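PDB 5DLL: aminopeptidase N from Francisella tularensis subsp. tularensis, which is a zinc-dependent M1-family aminopeptidase that releases N-terminal amino acids, preferably alanine, from peptides and probably degrades intracellular peptides left by protein breakdown. Local coordinates for residues Asp570-Ile575 with Ser609-Ile614. Sequence-based numbering, arbitrary orientation.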
# COMPACT_ATOMS: atom_id res chain seq x y z
N ASP A 570 5.82 17.21 -12.79
CA ASP A 570 4.57 17.82 -12.32
C ASP A 570 4.13 18.97 -13.22
O ASP A 570 2.95 19.09 -13.54
CB ASP A 570 4.72 18.31 -10.88
CG ASP A 570 3.39 18.56 -10.20
OD1 ASP A 570 2.48 17.71 -10.33
OD2 ASP A 570 3.24 19.60 -9.52
N SER A 571 5.09 19.81 -13.60
CA SER A 571 4.81 20.96 -14.46
C SER A 571 4.49 20.55 -15.90
O SER A 571 3.71 21.21 -16.57
CB SER A 571 6.00 21.93 -14.45
OG SER A 571 6.24 22.42 -13.15
N LEU A 572 5.10 19.46 -16.37
CA LEU A 572 4.85 18.96 -17.71
C LEU A 572 3.46 18.31 -17.82
O LEU A 572 2.76 18.48 -18.81
CB LEU A 572 5.94 17.96 -18.12
CG LEU A 572 5.99 17.54 -19.60
CD1 LEU A 572 6.13 18.74 -20.52
CD2 LEU A 572 7.12 16.55 -19.83
N GLN A 573 3.07 17.57 -16.78
CA GLN A 573 1.74 16.96 -16.73
C GLN A 573 0.66 18.03 -16.58
O GLN A 573 -0.47 17.85 -17.04
CB GLN A 573 1.65 15.94 -15.58
CG GLN A 573 2.65 14.78 -15.67
CD GLN A 573 2.21 13.63 -16.56
OE1 GLN A 573 1.32 12.85 -16.20
NE2 GLN A 573 2.84 13.51 -17.73
N GLN A 574 1.00 19.15 -15.95
CA GLN A 574 0.07 20.27 -15.79
C GLN A 574 -0.18 20.99 -17.11
O GLN A 574 -1.28 21.47 -17.36
CB GLN A 574 0.60 21.26 -14.75
CG GLN A 574 -0.33 22.42 -14.48
CD GLN A 574 -0.19 22.97 -13.07
OE1 GLN A 574 -0.27 22.23 -12.09
NE2 GLN A 574 0.03 24.28 -12.97
N ILE A 575 0.85 21.07 -17.94
CA ILE A 575 0.75 21.70 -19.26
C ILE A 575 -0.10 20.84 -20.20
O ILE A 575 -1.09 21.31 -20.75
CB ILE A 575 2.14 21.94 -19.88
CG1 ILE A 575 2.88 23.04 -19.12
CG2 ILE A 575 2.02 22.33 -21.35
CD1 ILE A 575 4.38 23.03 -19.32
N SER A 609 10.20 8.16 -18.87
CA SER A 609 9.01 7.39 -19.26
C SER A 609 7.72 7.92 -18.63
O SER A 609 6.67 7.92 -19.28
CB SER A 609 9.19 5.92 -18.88
OG SER A 609 10.49 5.46 -19.21
N ASN A 610 7.79 8.36 -17.37
CA ASN A 610 6.61 8.90 -16.67
C ASN A 610 6.22 10.28 -17.18
O ASN A 610 5.04 10.57 -17.36
CB ASN A 610 6.84 8.97 -15.15
CG ASN A 610 6.17 7.84 -14.40
OD1 ASN A 610 5.43 8.06 -13.45
ND2 ASN A 610 6.42 6.61 -14.84
N ALA A 611 7.22 11.13 -17.40
CA ALA A 611 6.99 12.50 -17.87
C ALA A 611 6.48 12.53 -19.32
O ALA A 611 5.68 13.40 -19.67
CB ALA A 611 8.26 13.32 -17.74
N LEU A 612 6.93 11.58 -20.14
CA LEU A 612 6.55 11.56 -21.55
C LEU A 612 5.22 10.85 -21.83
O LEU A 612 4.66 11.00 -22.92
CB LEU A 612 7.67 10.93 -22.40
CG LEU A 612 9.00 11.68 -22.52
CD1 LEU A 612 9.90 10.97 -23.52
CD2 LEU A 612 8.84 13.14 -22.93
N LEU A 613 4.71 10.09 -20.87
CA LEU A 613 3.41 9.45 -21.04
C LEU A 613 2.32 10.44 -20.67
O LEU A 613 2.27 10.94 -19.54
CB LEU A 613 3.31 8.17 -20.20
CG LEU A 613 2.33 7.10 -20.67
CD1 LEU A 613 2.49 6.78 -22.16
CD2 LEU A 613 2.49 5.84 -19.83
N ILE A 614 1.45 10.74 -21.63
CA ILE A 614 0.37 11.72 -21.46
C ILE A 614 -0.62 11.19 -20.40
O ILE A 614 -0.98 10.01 -20.44
CB ILE A 614 -0.36 11.98 -22.80
CG1 ILE A 614 0.59 12.62 -23.83
CG2 ILE A 614 -1.58 12.89 -22.62
CD1 ILE A 614 0.88 14.09 -23.58
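In the C-terminal ARM-repeat-like helical domain, the side chains of L572 and Q573 on helix 565-581 reach across to the C-terminal part of helix 605-612 and the loop that follows it. Backbones come nearest at L572 and A611, with CA atoms 6.8 Å apart. L572 sets CG anti to its own N (chi1 -168°), which carries CD2 of L572 to 4.0 Å from CB of A611; the same methyl lies 3.5 Å from the carbonyl O of A611. F590 of helix 588-598 also touches L572, so the leucine sits between neighbouring helices. Q573 bends at chi2, swinging its amide toward the carbonyls of A611 and L613. NE2 of Q573 donates a hydrogen bond to O of L613 (3.2 Å), nearly straight (172° at the hydrogen). The acceptor lies almost in the glutamine amide plane, whereas NE2 stands 32° off the plane of the L613 carbonyl. NE2 of Q573 also lies 3.4 Å from O of A611. I614 packs on helices 629-646 and 668-685. Beside the small apolar contact of L572 with A611, a side-chain amide thus serves the backbone carbonyl of L613, tying helix 565-581 to the loop that follows helix 605-612.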